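Local coordinates for sugar ABC transporter substrate-binding protein, BlMnBP1 (Bifidobacterium animalis subsp. lactis ATCC 27673, PDB 6I5R) that binds mannobiose and probably delivers manno-oligosaccharides derived from beta-mannan to an ABC transporter for uptake, at residues A[189-194]-A[278-283]; A[245-250]-A[412-417]; A[271-276]-A[295-300]. All blocks are in the same frame, centred on the assembly; numbering follows the deposited sequence.

In the fold
The three contacts lie on the same side of the chain's centre, with contact 1 linking the other two. F194 O in contact 1 meets Q412 NE2 of contact 2 at 2.7 Å, a probable hydrogen bond, and the F194 ring packs on V415; the two centres are about 12 Å apart. Toward contact 3, about 14 Å away between centres, M280 CE rests against M272 CB at 3.7 Å. Contacts 2 and 3 do not touch, their nearest atoms being about 13 Å apart. A mannose unit of the bound mannobiose lies about 9 Å from the N193 side chain of contact 1 and about 12 Å from the M272 side chain of contact 3, and helix 265-273 brings W265, E266 and K269 to the sugar pocket.

Contact 1: residues A[189-194]-A[278-283]; sequences PLYTNF and ATMVLG
The carbonyl oxygen of P189 is gripped twice by T279. The hydroxyl OG1 of T279 donates to P189 O at 2.7 Å, tilted 16° from the carbonyl plane, and T279 N adds a weak, bent bond to the same oxygen. With chi1 at 69°, OG1 of T279 stands between its own backbone N and carbonyl carbon, which lets the hydroxyl and the amide of one residue reach a single acceptor. Two residues on, the backbone of 189-194 becomes the donor: Y191 N bonds to T279 O at 3.1 Å, nearly straight and almost along the C=O axis. Beyond this the backbones separate, and a water fills the step, donating to Y191 O and accepting from V281 N, each at 2.8 Å.

Side chains pack on two faces. On that of L190 and T279, CB of L190 leans on T279 OG1, and its CD1 reaches across to CG2 of V281 at 4.0 Å. On the other, M280 bends at chi3 (-89°), its CG lying against Y191 CB at 3.9 Å and its sulfur approaching the amide ND2 of N193 at 3.4 Å. The same SD is 5.4 Å from the centroid of the Y191 ring, an oblique Met-aromatic contact. The phenol of Y191 turns from the strand, and its OH bonds to D264 N. In the turn that follows, T192 OG1 accepts from F194 N, an ST turn, and also bonds to E257.

Helix 171-184 packs on P189, L190 and A278, and helix 265-273 on Y191 and M280. The contact joins short strand 188-190 in parallel to strand 277-283, within the helix-flanked sheet characteristic of a solute-binding protein lobe.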
loop_
_atom_site.group_PDB
_atom_site.type_symbol
_atom_site.label_atom_id
_atom_site.label_comp_id
_atom_site.label_asym_id
_atom_site.label_seq_id
_atom_site.Cartn_x
_atom_site.Cartn_y
_atom_site.Cartn_z
ATOM N N PRO A 189 -21.515 -0.711 -8.717
ATOM C CA PRO A 189 -21.087 0.548 -8.081
ATOM C C PRO A 189 -19.749 0.461 -7.357
ATOM O O PRO A 189 -18.901 1.338 -7.525
ATOM C CB PRO A 189 -22.237 0.864 -7.113
ATOM C CG PRO A 189 -23.458 0.182 -7.743
ATOM C CD PRO A 189 -22.917 -1.061 -8.389
ATOM N N LEU A 190 -19.535 -0.580 -6.555
ATOM C CA LEU A 190 -18.257 -0.769 -5.879
ATOM C C LEU A 190 -17.901 -2.243 -5.963
ATOM O O LEU A 190 -18.647 -3.092 -5.471
ATOM C CB LEU A 190 -18.324 -0.290 -4.425
ATOM C CG LEU A 190 -17.018 -0.285 -3.611
ATOM C CD1 LEU A 190 -16.986 0.774 -2.531
ATOM C CD2 LEU A 190 -16.823 -1.675 -2.981
ATOM N N TYR A 191 -16.769 -2.546 -6.590
ATOM C CA TYR A 191 -16.324 -3.920 -6.755
ATOM C C TYR A 191 -15.351 -4.222 -5.635
ATOM O O TYR A 191 -14.376 -3.492 -5.454
ATOM C CB TYR A 191 -15.658 -4.110 -8.111
ATOM C CG TYR A 191 -15.450 -5.531 -8.529
ATOM C CD1 TYR A 191 -16.455 -6.242 -9.143
ATOM C CD2 TYR A 191 -14.229 -6.150 -8.347
ATOM C CE1 TYR A 191 -16.263 -7.545 -9.554
ATOM C CE2 TYR A 191 -14.027 -7.442 -8.761
ATOM C CZ TYR A 191 -15.047 -8.147 -9.359
ATOM O OH TYR A 191 -14.846 -9.439 -9.790
ATOM N N THR A 192 -15.618 -5.280 -4.878
ATOM C CA THR A 192 -14.868 -5.457 -3.655
ATOM C C THR A 192 -13.533 -6.156 -3.866
ATOM O O THR A 192 -12.655 -5.981 -3.036
ATOM C CB THR A 192 -15.627 -6.295 -2.620
ATOM O OG1 THR A 192 -15.851 -7.605 -3.164
ATOM C CG2 THR A 192 -16.924 -5.663 -2.236
ATOM N N ASN A 193 -13.381 -6.943 -4.938
ATOM C CA ASN A 193 -12.236 -7.847 -5.096
ATOM C C ASN A 193 -12.028 -8.655 -3.821
ATOM O O ASN A 193 -10.904 -8.890 -3.379
ATOM C CB ASN A 193 -10.968 -7.092 -5.486
ATOM C CG ASN A 193 -10.817 -6.974 -6.996
ATOM O OD1 ASN A 193 -10.832 -7.980 -7.692
ATOM N ND2 ASN A 193 -10.710 -5.743 -7.504
ATOM N N PHE A 194 -13.143 -9.111 -3.261
ATOM C CA PHE A 194 -13.144 -9.926 -2.054
ATOM C C PHE A 194 -12.097 -11.035 -2.115
ATOM O O PHE A 194 -11.444 -11.336 -1.113
ATOM C CB PHE A 194 -14.563 -10.504 -1.875
ATOM C CG PHE A 194 -14.703 -11.495 -0.769
ATOM C CD1 PHE A 194 -14.432 -12.850 -0.990
ATOM C CD2 PHE A 194 -15.154 -11.102 0.478
ATOM C CE1 PHE A 194 -14.579 -13.768 0.032
ATOM C CE2 PHE A 194 -15.301 -12.022 1.498
ATOM C CZ PHE A 194 -15.007 -13.365 1.261
ATOM N N ALA A 278 -17.856 0.832 -11.368
ATOM C CA ALA A 278 -17.771 2.278 -11.185
ATOM C C ALA A 278 -16.658 2.699 -10.227
ATOM O O ALA A 278 -15.983 3.705 -10.467
ATOM C CB ALA A 278 -19.095 2.837 -10.667
ATOM N N THR A 279 -16.470 1.972 -9.124
ATOM C CA THR A 279 -15.416 2.321 -8.182
ATOM C C THR A 279 -14.716 1.091 -7.616
ATOM O O THR A 279 -15.299 0.013 -7.495
ATOM C CB THR A 279 -15.944 3.147 -7.008
ATOM O OG1 THR A 279 -16.785 2.337 -6.184
ATOM C CG2 THR A 279 -16.741 4.352 -7.495
ATOM N N MET A 280 -13.448 1.286 -7.280
ATOM C CA MET A 280 -12.669 0.322 -6.516
ATOM C C MET A 280 -11.799 1.086 -5.535
ATOM O O MET A 280 -11.175 2.077 -5.910
ATOM C CB MET A 280 -11.806 -0.558 -7.441
ATOM C CG MET A 280 -12.638 -1.575 -8.193
ATOM S SD MET A 280 -11.663 -2.856 -8.987
ATOM C CE MET A 280 -11.352 -2.113 -10.585
ATOM N N VAL A 281 -11.759 0.629 -4.285
ATOM C CA VAL A 281 -11.039 1.326 -3.231
ATOM C C VAL A 281 -9.619 0.772 -3.267
ATOM O O VAL A 281 -9.335 -0.293 -2.732
ATOM C CB VAL A 281 -11.724 1.141 -1.881
ATOM C CG1 VAL A 281 -10.916 1.802 -0.757
ATOM C CG2 VAL A 281 -13.131 1.728 -1.952
ATOM N N LEU A 282 -8.743 1.479 -3.964
ATOM C CA LEU A 282 -7.381 1.012 -4.207
ATOM C C LEU A 282 -6.449 2.202 -4.159
ATOM O O LEU A 282 -6.864 3.334 -4.362
ATOM C CB LEU A 282 -7.241 0.331 -5.559
ATOM C CG LEU A 282 -8.084 -0.917 -5.766
ATOM C CD1 LEU A 282 -8.287 -1.178 -7.251
ATOM C CD2 LEU A 282 -7.417 -2.084 -5.100
ATOM N N GLY A 283 -5.186 1.936 -3.922
ATOM C CA GLY A 283 -4.225 3.010 -3.922
ATOM C C GLY A 283 -3.911 3.485 -5.332
ATOM O O GLY A 283 -4.296 2.871 -6.323
HETATM O O HOH W 1 -13.247 -1.690 -3.630
#

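Contact 2: residues A[245-250]-A[412-417]; sequences KTLYDA and QDIVVD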
loop_
_atom_site.group_PDB
_atom_site.type_symbol
_atom_site.label_atom_id
_atom_site.label_comp_id
_atom_site.label_asym_id
_atom_site.label_seq_id
_atom_site.Cartn_x
_atom_site.Cartn_y
_atom_site.Cartn_z
ATOM N N LYS A 245 -17.428 1.079 7.944
ATOM C CA LYS A 245 -18.858 1.173 7.677
ATOM C C LYS A 245 -19.127 1.529 6.217
ATOM O O LYS A 245 -20.181 1.189 5.684
ATOM C CB LYS A 245 -19.494 2.209 8.603
ATOM C CG LYS A 245 -20.990 2.428 8.385
ATOM C CD LYS A 245 -21.508 3.380 9.464
ATOM C CE LYS A 245 -23.042 3.258 9.662
ATOM N NZ LYS A 245 -23.766 3.707 8.440
ATOM N N THR A 246 -18.215 2.239 5.568
ATOM C CA THR A 246 -18.371 2.468 4.135
ATOM C C THR A 246 -18.445 1.149 3.384
ATOM O O THR A 246 -19.334 0.937 2.549
ATOM C CB THR A 246 -17.216 3.314 3.613
ATOM O OG1 THR A 246 -17.291 4.634 4.175
ATOM C CG2 THR A 246 -17.276 3.395 2.093
ATOM N N LEU A 247 -17.503 0.248 3.655
ATOM C CA LEU A 247 -17.542 -1.052 2.994
ATOM C C LEU A 247 -18.790 -1.821 3.404
ATOM O O LEU A 247 -19.493 -2.383 2.559
ATOM C CB LEU A 247 -16.295 -1.863 3.328
ATOM C CG LEU A 247 -16.308 -3.288 2.805
ATOM C CD1 LEU A 247 -16.347 -3.352 1.314
ATOM C CD2 LEU A 247 -15.044 -3.994 3.318
ATOM N N TYR A 248 -19.062 -1.868 4.712
ATOM C CA TYR A 248 -20.229 -2.586 5.216
ATOM C C TYR A 248 -21.501 -2.108 4.517
ATOM O O TYR A 248 -22.287 -2.909 4.011
ATOM C CB TYR A 248 -20.366 -2.402 6.738
ATOM C CG TYR A 248 -21.506 -3.197 7.339
ATOM C CD1 TYR A 248 -22.819 -2.764 7.218
ATOM C CD2 TYR A 248 -21.280 -4.398 7.993
ATOM C CE1 TYR A 248 -23.863 -3.496 7.706
ATOM C CE2 TYR A 248 -22.331 -5.132 8.529
ATOM C CZ TYR A 248 -23.629 -4.673 8.365
ATOM O OH TYR A 248 -24.702 -5.375 8.862
ATOM N N ASP A 249 -21.705 -0.797 4.485
ATOM C CA ASP A 249 -22.954 -0.264 3.942
ATOM C C ASP A 249 -23.065 -0.526 2.454
ATOM O O ASP A 249 -24.156 -0.804 1.944
ATOM C CB ASP A 249 -23.043 1.243 4.195
ATOM C CG ASP A 249 -23.401 1.573 5.619
ATOM O OD1 ASP A 249 -23.789 0.652 6.373
ATOM O OD2 ASP A 249 -23.264 2.760 5.981
ATOM N N ALA A 250 -21.962 -0.383 1.726
ATOM C CA ALA A 250 -22.001 -0.609 0.286
ATOM C C ALA A 250 -22.446 -2.029 -0.030
ATOM O O ALA A 250 -23.191 -2.255 -0.990
ATOM C CB ALA A 250 -20.624 -0.342 -0.318
ATOM N N GLN A 412 -12.766 -9.366 4.863
ATOM C CA GLN A 412 -13.658 -10.329 4.237
ATOM C C GLN A 412 -14.843 -10.621 5.152
ATOM O O GLN A 412 -15.976 -10.732 4.685
ATOM C CB GLN A 412 -12.881 -11.601 3.870
ATOM C CG GLN A 412 -11.950 -11.377 2.684
ATOM C CD GLN A 412 -11.017 -12.539 2.386
ATOM O OE1 GLN A 412 -10.688 -13.331 3.272
ATOM N NE2 GLN A 412 -10.576 -12.633 1.125
ATOM N N ASP A 413 -14.602 -10.675 6.468
ATOM C CA ASP A 413 -15.683 -10.931 7.408
ATOM C C ASP A 413 -16.693 -9.792 7.396
ATOM O O ASP A 413 -17.902 -10.025 7.481
ATOM C CB ASP A 413 -15.123 -11.137 8.816
ATOM C CG ASP A 413 -16.171 -11.630 9.793
ATOM O OD1 ASP A 413 -16.886 -12.573 9.416
ATOM O OD2 ASP A 413 -16.236 -11.094 10.940
ATOM N N ILE A 414 -16.226 -8.552 7.247
ATOM C CA ILE A 414 -17.164 -7.445 7.094
ATOM C C ILE A 414 -18.093 -7.709 5.913
ATOM O O ILE A 414 -19.318 -7.562 6.013
ATOM C CB ILE A 414 -16.422 -6.106 6.926
ATOM C CG1 ILE A 414 -15.642 -5.763 8.190
ATOM C CG2 ILE A 414 -17.427 -4.996 6.622
ATOM C CD1 ILE A 414 -14.786 -4.522 8.104
ATOM N N VAL A 415 -17.518 -8.078 4.773
ATOM C CA VAL A 415 -18.320 -8.337 3.577
ATOM C C VAL A 415 -19.293 -9.476 3.835
ATOM O O VAL A 415 -20.471 -9.415 3.470
ATOM C CB VAL A 415 -17.405 -8.650 2.378
ATOM C CG1 VAL A 415 -18.222 -9.101 1.144
ATOM C CG2 VAL A 415 -16.531 -7.460 2.042
ATOM N N VAL A 416 -18.800 -10.550 4.443
ATOM C CA VAL A 416 -19.643 -11.711 4.699
ATOM C C VAL A 416 -20.788 -11.320 5.619
ATOM O O VAL A 416 -21.943 -11.684 5.388
ATOM C CB VAL A 416 -18.824 -12.860 5.320
ATOM C CG1 VAL A 416 -19.749 -13.919 5.802
ATOM C CG2 VAL A 416 -17.839 -13.446 4.344
ATOM N N ASP A 417 -20.468 -10.604 6.707
ATOM C CA ASP A 417 -21.472 -10.288 7.723
ATOM C C ASP A 417 -22.504 -9.325 7.168
ATOM O O ASP A 417 -23.711 -9.465 7.429
ATOM C CB ASP A 417 -20.805 -9.702 8.985
ATOM C CG ASP A 417 -20.006 -10.718 9.752
ATOM O OD1 ASP A 417 -19.933 -11.863 9.286
ATOM O OD2 ASP A 417 -19.416 -10.373 10.793
#
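Helices 239-252 and 409-420 run in roughly the same direction here, their segment axes 33° apart and 8.8 Å at closest approach, with Y248 and I414 the nearest pair of CA atoms at 6.0 Å. The contact is apolar, and one methyl, CG2 of I414, lies between the two residues facing it. It touches CB of Y248 at 3.9 Å and sits at the edge of the tyrosine ring, near the ring plane. The same methyl meets CD2 of L247 at 4.2 Å. Because CG2 of I414 is anti to its backbone N, it is this short branch that addresses the partner helix. L247 extends its own CG anti to the backbone N (chi1 174°), and both methyls at its end face CG2 of V415, CD2 the nearer at 4.0 Å.

A turn farther along, CE2 of Y248 passes obliquely by the backbone carbonyl carbon of D417. The hydroxyl of Y248 bonds to the backbone O of R423, just past the end of helix 409-420. R423 also forms salt bridges with OD2 of D413 and OD2 of D417, and its charge probably eases the close approach of D413 OD1 and D417 OD1, 3.1 Å apart.

Around this seam, helix 425-443 covers Y248, I414 and D417 through I425, I428 and W432. M200 of helix 197-201 closes over L247 and V415, while helix 171-184 packs on another side of helix 239-252, at T246 and A250.

Contact 3: residues A[271-276]-A[295-300]; sequences KMNNGE and DHPDDI. With ZN (zinc ion), chain M; ZN (zinc ion), chain C.
Helix 265-273 ends in a Schellman motif, and the loop 295-300 leading into strand 300-304 packs against that end. G275, at positive phi, closes the motif, with E276 N returning to K271 O and G275 N to M272 O. Just before it, the amide of N273 reaches into the loop. Its OD1 accepts from H296 N at 2.8 Å with an N-H...O angle of 164°, although the place of OD1 is less sure. Placing CG anti to the backbone N (chi1 -169°) carries this amide across, and ND2 of N273 continues to M290 O of helix 286-291.

Waters reinforce the seam. One donates to both N273 O and D299 OD2; another donates to N274 OD1 and accepts from D295 N. N274 OD1 also lies near the edge of the H296 ring, the amide and ring planes almost perpendicular. Beneath the polar layer, CD1 of I300 presses on CG of M272 at 3.4 Å, tighter than usual for two carbons, and both residues continue onto V153 and M290.

The loop also carries metal at its outer side: D299 OD2 binds one zinc ion at 2.1 Å and D295 OD2 a second at 1.9 Å, each ion with a water ligand. The whole is a capped helix C-terminus docked on the loop that enters the next sheet strand.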
loop_
_atom_site.group_PDB
_atom_site.type_symbol
_atom_site.label_atom_id
_atom_site.label_comp_id
_atom_site.label_asym_id
_atom_site.label_seq_id
_atom_site.Cartn_x
_atom_site.Cartn_y
_atom_site.Cartn_z
ATOM N N LYS A 271 -12.801 -4.374 -16.699
ATOM C CA LYS A 271 -14.175 -3.963 -16.435
ATOM C C LYS A 271 -14.253 -2.501 -16.004
ATOM O O LYS A 271 -15.165 -1.789 -16.422
ATOM C CB LYS A 271 -14.795 -4.860 -15.366
ATOM C CG LYS A 271 -15.059 -6.287 -15.810
ATOM C CD LYS A 271 -15.849 -7.002 -14.734
ATOM C CE LYS A 271 -16.034 -8.450 -15.012
ATOM N NZ LYS A 271 -16.525 -9.098 -13.790
ATOM N N MET A 272 -13.323 -2.043 -15.154
ATOM C CA MET A 272 -13.253 -0.627 -14.794
ATOM C C MET A 272 -13.040 0.229 -16.037
ATOM O O MET A 272 -13.732 1.238 -16.251
ATOM C CB MET A 272 -12.122 -0.412 -13.783
ATOM C CG MET A 272 -11.602 1.027 -13.668
ATOM S SD MET A 272 -12.785 2.082 -12.841
ATOM C CE MET A 272 -12.575 1.449 -11.189
ATOM N N ASN A 273 -12.072 -0.160 -16.872
ATOM C CA ASN A 273 -11.741 0.611 -18.064
ATOM C C ASN A 273 -12.949 0.735 -18.976
ATOM O O ASN A 273 -13.157 1.771 -19.624
ATOM C CB ASN A 273 -10.584 -0.069 -18.801
ATOM C CG ASN A 273 -9.995 0.794 -19.903
ATOM O OD1 ASN A 273 -10.494 0.804 -21.041
ATOM N ND2 ASN A 273 -8.935 1.526 -19.574
ATOM N N ASN A 274 -13.767 -0.298 -19.032
ATOM C CA ASN A 274 -14.878 -0.332 -19.973
ATOM C C ASN A 274 -16.186 0.110 -19.346
ATOM O O ASN A 274 -17.234 0.036 -20.005
ATOM C CB ASN A 274 -15.009 -1.724 -20.564
ATOM C CG ASN A 274 -13.825 -2.075 -21.498
ATOM O OD1 ASN A 274 -13.393 -1.260 -22.342
ATOM N ND2 ASN A 274 -13.278 -3.261 -21.314
ATOM N N GLY A 275 -16.153 0.545 -18.087
ATOM C CA GLY A 275 -17.326 1.101 -17.442
ATOM C C GLY A 275 -18.314 0.096 -16.888
ATOM O O GLY A 275 -19.487 0.438 -16.740
ATOM N N GLU A 276 -17.878 -1.142 -16.603
ATOM C CA GLU A 276 -18.690 -2.180 -15.977
ATOM C C GLU A 276 -18.526 -2.187 -14.470
ATOM O O GLU A 276 -19.310 -2.840 -13.770
ATOM C CB GLU A 276 -18.304 -3.564 -16.507
ATOM C CG GLU A 276 -18.455 -3.685 -17.990
ATOM C CD GLU A 276 -18.072 -5.046 -18.516
ATOM O OE1 GLU A 276 -18.278 -6.074 -17.826
ATOM O OE2 GLU A 276 -17.531 -5.077 -19.632
ATOM N N ASP A 295 -9.448 0.323 -23.833
ATOM C CA ASP A 295 -9.455 1.417 -24.802
ATOM C C ASP A 295 -9.809 2.782 -24.222
ATOM O O ASP A 295 -9.734 3.772 -24.954
ATOM C CB ASP A 295 -10.490 1.153 -25.907
ATOM C CG ASP A 295 -10.135 0.013 -26.785
ATOM O OD1 ASP A 295 -8.974 -0.430 -26.721
ATOM O OD2 ASP A 295 -11.027 -0.445 -27.535
ATOM N N HIS A 296 -10.257 2.864 -22.958
ATOM C CA HIS A 296 -10.807 4.099 -22.407
ATOM C C HIS A 296 -9.988 4.625 -21.233
ATOM O O HIS A 296 -10.555 4.966 -20.187
ATOM C CB HIS A 296 -12.259 3.858 -21.973
ATOM C CG HIS A 296 -13.167 3.437 -23.088
ATOM N ND1 HIS A 296 -13.294 2.124 -23.501
ATOM C CD2 HIS A 296 -14.017 4.164 -23.863
ATOM C CE1 HIS A 296 -14.174 2.058 -24.490
ATOM N NE2 HIS A 296 -14.610 3.283 -24.743
ATOM N N PRO A 297 -8.672 4.744 -21.373
ATOM C CA PRO A 297 -7.872 5.316 -20.272
ATOM C C PRO A 297 -8.377 6.654 -19.761
ATOM O O PRO A 297 -8.268 6.959 -18.559
ATOM C CB PRO A 297 -6.479 5.454 -20.895
ATOM C CG PRO A 297 -6.747 5.490 -22.398
ATOM C CD PRO A 297 -7.868 4.541 -22.596
ATOM N N ASP A 298 -8.918 7.490 -20.635
ATOM C CA ASP A 298 -9.364 8.800 -20.177
ATOM C C ASP A 298 -10.590 8.737 -19.275
ATOM O O ASP A 298 -10.911 9.736 -18.627
ATOM C CB ASP A 298 -9.654 9.681 -21.375
ATOM C CG ASP A 298 -8.404 10.175 -22.041
ATOM O OD1 ASP A 298 -7.292 10.032 -21.467
ATOM O OD2 ASP A 298 -8.536 10.731 -23.147
ATOM N N ASP A 299 -11.272 7.607 -19.222
ATOM C CA ASP A 299 -12.410 7.465 -18.329
ATOM C C ASP A 299 -12.000 7.094 -16.904
ATOM O O ASP A 299 -12.852 7.127 -16.013
ATOM C CB ASP A 299 -13.378 6.417 -18.892
ATOM C CG ASP A 299 -14.017 6.857 -20.211
ATOM O OD1 ASP A 299 -14.122 8.088 -20.449
ATOM O OD2 ASP A 299 -14.428 5.977 -20.995
ATOM N N ILE A 300 -10.722 6.789 -16.666
ATOM C CA ILE A 300 -10.242 6.443 -15.329
ATOM C C ILE A 300 -9.867 7.712 -14.586
ATOM O O ILE A 300 -9.021 8.483 -15.039
ATOM C CB ILE A 300 -9.036 5.489 -15.400
ATOM C CG1 ILE A 300 -9.363 4.226 -16.176
ATOM C CG2 ILE A 300 -8.577 5.143 -13.981
ATOM C CD1 ILE A 300 -10.552 3.510 -15.713
HETATM ZN ZN ZN M . -14.422 6.219 -23.087
HETATM ZN ZN ZN C . -11.438 -2.135 -28.396
HETATM O O HOH W 2 -15.324 3.611 -19.767
HETATM O O HOH W 3 -11.659 -1.761 -24.024
HETATM O O HOH W 4 -14.212 8.340 -23.021
HETATM O O HOH W 5 -10.956 -3.122 -26.293
#